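Local coordinates for protein adhesin (Streptococcus sanguinis SK1 = NCTC 7863, PDB 6VT2) that binds sialylated glycans through two SigLec-like modules, probably to attach the bacterium to host sialoglycoproteins, at residues V198-E210 against K300-E312. Sequence-based numbering, arbitrary orientation.
With CA (calcium ion), chain J.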
ATOM      1  N   VAL A 198      12.901 -15.118   2.647  1.00 15.67           N
ATOM      2  CA  VAL A 198      13.333 -14.529   3.905  1.00 15.47           C
ATOM      3  C   VAL A 198      14.796 -14.109   3.856  1.00 18.52           C
ATOM      4  O   VAL A 198      15.618 -14.664   3.122  1.00 18.09           O
ATOM      5  CB  VAL A 198      13.151 -15.487   5.089  1.00 13.72           C
ATOM      6  CG1 VAL A 198      11.734 -15.874   5.249  1.00 18.24           C
ATOM      7  CG2 VAL A 198      14.044 -16.720   4.860  1.00 17.86           C
ATOM      8  N   ASP A 199      15.180 -13.177   4.708  1.00 16.54           N
ATOM      9  CA  ASP A 199      16.604 -12.818   4.928  1.00 21.23           C
ATOM     10  C   ASP A 199      16.663 -12.359   6.385  1.00 16.71           C
ATOM     11  O   ASP A 199      15.662 -12.053   7.007  1.00 15.50           O
ATOM     12  CB  ASP A 199      17.226 -11.804   3.933  1.00 28.26           C
ATOM     13  CG  ASP A 199      18.767 -11.812   3.852  1.00 31.10           C
ATOM     14  OD1 ASP A 199      19.383 -12.700   4.555  1.00 37.69           O
ATOM     15  OD2 ASP A 199      19.322 -10.910   3.378  1.00 42.05           O
ATOM     16  N   THR A 200      17.869 -12.347   6.886  1.00 16.95           N
ATOM     17  CA  THR A 200      18.122 -11.875   8.232  1.00 21.03           C
ATOM     18  C   THR A 200      17.921 -10.382   8.287  1.00 14.09           C
ATOM     19  O   THR A 200      18.429  -9.666   7.421  1.00 17.42           O
ATOM     20  CB  THR A 200      19.545 -12.177   8.639  1.00 21.87           C
ATOM     21  OG1 THR A 200      19.859 -13.511   8.239  1.00 18.39           O
ATOM     22  CG2 THR A 200      19.681 -12.063  10.157  1.00 20.81           C
ATOM     23  N   ASP A 201      17.188  -9.923   9.302  1.00 16.87           N
ATOM     24  CA  ASP A 201      17.114  -8.489   9.571  1.00 15.20           C
ATOM     25  C   ASP A 201      18.367  -8.125  10.329  1.00 12.39           C
ATOM     26  O   ASP A 201      18.549  -8.574  11.462  1.00 14.33           O
ATOM     27  CB  ASP A 201      15.881  -8.103  10.369  1.00 14.08           C
ATOM     28  CG  ASP A 201      15.588  -6.598  10.333  1.00 12.79           C
ATOM     29  OD1 ASP A 201      16.516  -5.804  10.104  1.00 12.05           O
ATOM     30  OD2 ASP A 201      14.387  -6.295  10.491  1.00 14.24           O
ATOM     31  N   ARG A 202      19.191  -7.307   9.709  1.00 12.95           N
ATOM     32  CA  ARG A 202      20.435  -6.827  10.279  1.00 13.59           C
ATOM     33  C   ARG A 202      20.506  -5.317  10.387  1.00 17.68           C
ATOM     34  O   ARG A 202      21.588  -4.766  10.646  1.00 17.73           O
ATOM     35  CB  ARG A 202      21.625  -7.303   9.438  1.00 19.80           C
ATOM     36  CG  ARG A 202      21.682  -8.779   9.267  1.00 21.89           C
ATOM     37  CD  ARG A 202      22.890  -9.152   8.361  1.00 26.78           C
ATOM     38  NE  ARG A 202      22.707  -8.682   6.990  1.00 20.00           N
ATOM     39  CZ  ARG A 202      23.470  -7.774   6.379  1.00 34.49           C
ATOM     40  NH1 ARG A 202      24.483  -7.182   7.010  1.00 36.07           N
ATOM     41  NH2 ARG A 202      23.198  -7.434   5.132  1.00 33.56           N
ATOM     42  N   VAL A 203      19.405  -4.628  10.180  1.00 14.18           N
ATOM     43  CA  VAL A 203      19.393  -3.171  10.165  1.00 14.24           C
ATOM     44  C   VAL A 203      18.352  -2.702  11.158  1.00 13.45           C
ATOM     45  O   VAL A 203      17.181  -3.074  11.047  1.00 14.03           O
ATOM     46  CB  VAL A 203      19.083  -2.643   8.762  1.00 16.59           C
ATOM     47  CG1 VAL A 203      19.272  -1.113   8.779  1.00 16.67           C
ATOM     48  CG2 VAL A 203      20.030  -3.279   7.756  1.00 19.10           C
ATOM     49  N   ALA A 204      18.774  -1.888  12.118  1.00 14.60           N
ATOM     50  CA  ALA A 204      17.839  -1.296  13.045  1.00 17.27           C
ATOM     51  C   ALA A 204      16.992  -0.219  12.379  1.00 13.23           C
ATOM     52  O   ALA A 204      17.325   0.301  11.316  1.00 12.57           O
ATOM     53  CB  ALA A 204      18.569  -0.673  14.227  1.00 13.91           C
ATOM     54  N   PRO A 205      15.853   0.119  12.983  1.00 12.20           N
ATOM     55  CA  PRO A 205      15.038   1.208  12.438  1.00 10.71           C
ATOM     56  C   PRO A 205      15.811   2.517  12.369  1.00 10.42           C
ATOM     57  O   PRO A 205      16.772   2.739  13.105  1.00 14.14           O
ATOM     58  CB  PRO A 205      13.896   1.326  13.439  1.00 13.66           C
ATOM     59  CG  PRO A 205      13.771  -0.042  14.083  1.00 12.14           C
ATOM     60  CD  PRO A 205      15.186  -0.545  14.111  1.00 13.84           C
ATOM     61  N   VAL A 206      15.314   3.388  11.500  1.00 10.62           N
ATOM     62  CA  VAL A 206      15.902   4.669  11.200  1.00 10.02           C
ATOM     63  C   VAL A 206      14.940   5.752  11.683  1.00 10.70           C
ATOM     64  O   VAL A 206      13.735   5.708  11.377  1.00 10.92           O
ATOM     65  CB  VAL A 206      16.165   4.843   9.703  1.00 12.54           C
ATOM     66  CG1 VAL A 206      16.630   6.272   9.427  1.00 16.55           C
ATOM     67  CG2 VAL A 206      17.168   3.846   9.227  1.00 17.73           C
ATOM     68  N   PHE A 207      15.496   6.747  12.386  1.00 12.32           N
ATOM     69  CA  PHE A 207      14.780   7.961  12.819  1.00 11.42           C
ATOM     70  C   PHE A 207      15.062   9.012  11.768  1.00  9.66           C
ATOM     71  O   PHE A 207      16.174   9.561  11.689  1.00 12.95           O
ATOM     72  CB  PHE A 207      15.210   8.380  14.217  1.00 11.49           C
ATOM     73  CG  PHE A 207      14.624   9.692  14.671  1.00 11.20           C
ATOM     74  CD1 PHE A 207      13.335  10.040  14.361  1.00 12.27           C
ATOM     75  CD2 PHE A 207      15.387  10.548  15.428  1.00 11.84           C
ATOM     76  CE1 PHE A 207      12.814  11.220  14.804  1.00 13.01           C
ATOM     77  CE2 PHE A 207      14.865  11.781  15.847  1.00 11.23           C
ATOM     78  CZ  PHE A 207      13.596  12.091  15.545  1.00 13.36           C
ATOM     79  N   VAL A 208      14.061   9.274  10.937  1.00 11.72           N
ATOM     80  CA  VAL A 208      14.253  10.193   9.825  1.00 12.46           C
ATOM     81  C   VAL A 208      14.623  11.603  10.293  1.00 12.29           C
ATOM     82  O   VAL A 208      15.376  12.321   9.626  1.00 14.48           O
ATOM     83  CB  VAL A 208      12.969  10.203   8.988  1.00 16.84           C
ATOM     84  CG1 VAL A 208      13.088  11.232   7.893  1.00 16.63           C
ATOM     85  CG2 VAL A 208      12.662   8.858   8.442  1.00 15.07           C
ATOM     86  N   ASP A 209      14.085  12.044  11.422  1.00 13.49           N
ATOM     87  CA  ASP A 209      14.261  13.412  11.880  1.00 11.75           C
ATOM     88  C   ASP A 209      15.420  13.569  12.863  1.00 12.01           C
ATOM     89  O   ASP A 209      15.466  14.530  13.634  1.00 12.68           O
ATOM     90  CB  ASP A 209      12.913  13.875  12.446  1.00 11.99           C
ATOM     91  CG  ASP A 209      11.840  13.912  11.385  1.00 13.59           C
ATOM     92  OD1 ASP A 209      11.979  14.717  10.432  1.00 13.79           O
ATOM     93  OD2 ASP A 209      10.894  13.084  11.416  1.00 14.89           O
ATOM     94  N   GLU A 210      16.378  12.641  12.846  1.00 11.22           N
ATOM     95  CA  GLU A 210      17.534  12.761  13.702  1.00 12.02           C
ATOM     96  C   GLU A 210      18.180  14.108  13.516  1.00 13.91           C
ATOM     97  O   GLU A 210      18.404  14.530  12.382  1.00 15.14           O
ATOM     98  CB  GLU A 210      18.523  11.643  13.369  1.00 11.38           C
ATOM     99  CG  GLU A 210      19.729  11.730  14.228  1.00 15.59           C
ATOM    100  CD  GLU A 210      20.782  10.642  13.918  1.00 17.16           C
ATOM    101  OE1 GLU A 210      20.555   9.820  12.995  1.00 23.01           O
ATOM    102  OE2 GLU A 210      21.779  10.636  14.633  1.00 19.59           O
ATOM    103  N   LYS A 300      16.255  11.878  23.356  1.00 11.13           N
ATOM    104  CA  LYS A 300      16.884  10.725  22.739  1.00 11.87           C
ATOM    105  C   LYS A 300      15.764   9.736  22.488  1.00 12.37           C
ATOM    106  O   LYS A 300      14.995   9.395  23.399  1.00 11.97           O
ATOM    107  CB  LYS A 300      17.971  10.147  23.671  1.00 13.55           C
ATOM    108  CG  LYS A 300      19.127  11.148  23.919  1.00 17.96           C
ATOM    109  CD  LYS A 300      20.414  10.464  24.310  1.00 34.89           C
ATOM    110  CE  LYS A 300      20.338   9.807  25.689  1.00 41.45           C
ATOM    111  NZ  LYS A 300      21.427   8.789  25.884  1.00 44.66           N
ATOM    112  N   VAL A 301      15.700   9.236  21.279  1.00 10.58           N
ATOM    113  CA  VAL A 301      14.663   8.296  20.883  1.00 10.29           C
ATOM    114  C   VAL A 301      15.342   7.074  20.276  1.00 11.78           C
ATOM    115  O   VAL A 301      16.351   7.183  19.577  1.00 10.90           O
ATOM    116  CB  VAL A 301      13.644   8.951  19.927  1.00 11.64           C
ATOM    117  CG1 VAL A 301      14.284   9.359  18.617  1.00 12.91           C
ATOM    118  CG2 VAL A 301      12.497   8.049  19.769  1.00 11.63           C
ATOM    119  N   ARG A 302      14.777   5.936  20.541  1.00 11.26           N
ATOM    120  CA  ARG A 302      15.149   4.669  19.929  1.00 11.50           C
ATOM    121  C   ARG A 302      13.902   4.001  19.343  1.00 12.99           C
ATOM    122  O   ARG A 302      12.773   4.242  19.789  1.00 13.00           O
ATOM    123  CB  ARG A 302      15.722   3.716  20.959  1.00 14.58           C
ATOM    124  CG  ARG A 302      16.950   4.161  21.645  1.00 15.07           C
ATOM    125  CD  ARG A 302      17.311   3.189  22.791  1.00 18.42           C
ATOM    126  NE  ARG A 302      18.520   3.622  23.491  1.00 18.35           N
ATOM    127  CZ  ARG A 302      19.747   3.208  23.162  1.00 17.87           C
ATOM    128  NH1 ARG A 302      19.914   2.341  22.151  1.00 19.61           N
ATOM    129  NH2 ARG A 302      20.772   3.631  23.836  1.00 22.70           N
ATOM    130  N   ALA A 303      14.073   3.168  18.334  1.00  9.74           N
ATOM    131  CA  ALA A 303      12.957   2.438  17.746  1.00  9.31           C
ATOM    132  C   ALA A 303      13.432   1.002  17.559  1.00 12.75           C
ATOM    133  O   ALA A 303      14.605   0.754  17.293  1.00 12.18           O
ATOM    134  CB  ALA A 303      12.467   3.039  16.443  1.00 13.20           C
ATOM    135  N   THR A 304      12.509   0.072  17.748  1.00 11.14           N
ATOM    136  CA  THR A 304      12.800  -1.345  17.659  1.00 12.57           C
ATOM    137  C   THR A 304      11.916  -1.982  16.602  1.00 15.50           C
ATOM    138  O   THR A 304      10.740  -1.642  16.481  1.00 13.22           O
ATOM    139  CB  THR A 304      12.540  -1.989  19.013  1.00 15.74           C
ATOM    140  OG1 THR A 304      13.367  -1.422  20.002  1.00 16.53           O
ATOM    141  CG2 THR A 304      12.877  -3.513  18.963  1.00 18.46           C
ATOM    142  N   ASP A 305      12.491  -2.884  15.796  1.00 13.65           N
ATOM    143  CA  ASP A 305      11.717  -3.591  14.785  1.00 13.60           C
ATOM    144  C   ASP A 305      11.234  -4.919  15.369  1.00 16.94           C
ATOM    145  O   ASP A 305      11.507  -5.251  16.523  1.00 15.24           O
ATOM    146  CB  ASP A 305      12.523  -3.723  13.484  1.00 12.17           C
ATOM    147  CG  ASP A 305      13.766  -4.609  13.607  1.00 14.22           C
ATOM    148  OD1 ASP A 305      13.782  -5.497  14.484  1.00 15.99           O
ATOM    149  OD2 ASP A 305      14.691  -4.328  12.851  1.00 13.35           O
ATOM    150  N   ALA A 306      10.481  -5.677  14.565  1.00 19.12           N
ATOM    151  CA  ALA A 306       9.839  -6.873  15.101  1.00 18.51           C
ATOM    152  C   ALA A 306      10.842  -7.986  15.352  1.00 21.19           C
ATOM    153  O   ALA A 306      10.530  -8.922  16.100  1.00 24.94           O
ATOM    154  CB  ALA A 306       8.767  -7.355  14.159  1.00 16.51           C
ATOM    155  N   SER A 307      12.036  -7.900  14.758  0.50 18.18           N
ATOM    156  CA  SER A 307      13.091  -8.872  15.018  0.50 22.12           C
ATOM    157  C   SER A 307      13.848  -8.579  16.299  0.50 22.03           C
ATOM    158  O   SER A 307      14.728  -9.351  16.662  0.50 22.02           O
ATOM    159  CB  SER A 307      14.087  -8.907  13.860  0.50 19.02           C
ATOM    160  OG  SER A 307      13.477  -9.354  12.694  0.50 20.46           O
ATOM    161  N   GLY A 308      13.534  -7.483  16.980  1.00 20.40           N
ATOM    162  CA  GLY A 308      14.220  -7.104  18.193  1.00 21.41           C
ATOM    163  C   GLY A 308      15.428  -6.203  18.034  1.00 16.24           C
ATOM    164  O   GLY A 308      16.174  -6.034  19.014  1.00 22.63           O
ATOM    165  N   LEU A 309      15.700  -5.698  16.829  1.00 14.40           N
ATOM    166  CA  LEU A 309      16.822  -4.783  16.649  1.00 16.42           C
ATOM    167  C   LEU A 309      16.366  -3.393  17.091  1.00 15.68           C
ATOM    168  O   LEU A 309      15.353  -2.887  16.595  1.00 15.18           O
ATOM    169  CB  LEU A 309      17.305  -4.695  15.217  1.00 16.11           C
ATOM    170  CG  LEU A 309      17.959  -5.933  14.604  1.00 21.49           C
ATOM    171  CD1 LEU A 309      18.392  -5.588  13.213  1.00 17.98           C
ATOM    172  CD2 LEU A 309      19.054  -6.459  15.450  1.00 34.95           C
ATOM    173  N   THR A 310      17.113  -2.790  18.000  1.00 15.24           N
ATOM    174  CA  THR A 310      16.830  -1.438  18.475  1.00 14.85           C
ATOM    175  C   THR A 310      17.911  -0.495  17.975  1.00 16.31           C
ATOM    176  O   THR A 310      19.111  -0.805  18.068  1.00 16.50           O
ATOM    177  CB  THR A 310      16.759  -1.415  19.986  1.00 16.04           C
ATOM    178  OG1 THR A 310      15.751  -2.342  20.433  1.00 17.75           O
ATOM    179  CG2 THR A 310      16.420  -0.021  20.495  1.00 16.72           C
ATOM    180  N   SER A 311      17.483   0.633  17.410  1.00 12.28           N
ATOM    181  CA  SER A 311      18.381   1.674  16.987  1.00 12.69           C
ATOM    182  C   SER A 311      19.166   2.239  18.166  1.00 17.70           C
ATOM    183  O   SER A 311      18.796   2.078  19.328  1.00 13.18           O
ATOM    184  CB  SER A 311      17.600   2.804  16.349  1.00 15.16           C
ATOM    185  OG  SER A 311      16.898   3.559  17.318  1.00 15.93           O
ATOM    186  N   GLU A 312      20.293   2.862  17.844  1.00 15.49           N
ATOM    187  CA  GLU A 312      20.966   3.688  18.817  1.00 14.35           C
ATOM    188  C   GLU A 312      20.036   4.830  19.221  1.00 12.89           C
ATOM    189  O   GLU A 312      19.057   5.139  18.540  1.00 16.48           O
ATOM    190  CB  GLU A 312      22.262   4.239  18.246  1.00 16.35           C
ATOM    191  CG  GLU A 312      23.244   3.141  17.893  1.00 19.28           C
ATOM    192  CD  GLU A 312      24.677   3.692  17.717  1.00 27.12           C
ATOM    193  OE1 GLU A 312      24.895   4.943  17.843  1.00 23.52           O
ATOM    194  OE2 GLU A 312      25.585   2.857  17.498  1.00 26.96           O
TER
HETATM  195 CA    CA J 704      15.134  -3.889  10.572  1.00 12.17          CA
HETATM  196  O   HOH W   1      12.250  -7.518  11.237  1.00 25.86           O
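Asp201 and Asp305 meet across a calcium ion where the chain enters the second SigLec-like module, a V-set immunoglobulin-like β sandwich. Their carboxylates arrive from opposite directions, with planes 40° apart. Asp201 binds the metal with both oxygens, OD1 at 2.4 Å and OD2 at 2.5 Å. Asp305 uses OD2 alone. The carbonyl of Val203 adds a further ligand, and Asp230 and Asn231 complete the site. Asp201 OD2 and Asp305 OD2 are only 3.1 Å apart, which the shared calcium probably offsets. Asp201 OD1 also takes the Val203 N-H nearly along the C-O axis, an Asx turn, consistent with the Val203 carbonyl facing the same metal. With Asp305 CG between its backbone N and carbonyl carbon (chi1 66°), OD2 reaches the calcium while OD1 accepts the Leu309 N-H from above the carboxylate plane. This bond ties the turn from Asp305 to Leu309 to a metal ligand. Leu309 lays CD1 against the 201-203 backbone, 3.3 Å from Val203 N.

Beyond the metal the contact turns apolar. The Pro205 ring packs on the backbone from Ala303 to Asp305, its CB 3.7 Å from Ala303 CB. Ala204 CB rests on the Ser311 backbone. Farther into the sandwich, Phe207 and Val301 cross at about a right angle. Val301 CG1 stands over one ring face, 3.8 Å from the centroid, in a CH-pi contact; the Asp209-Glu210 peptide lies against the opposite face, toward the rim. Phe228 and Phe316 also pack on Val301. The calcium ties the 201-203 link to Asp305, and Pro205 and Phe207 carry the contact on into the sandwich. At the metal end, one water donates to Asp201 OD2 at 2.6 Å.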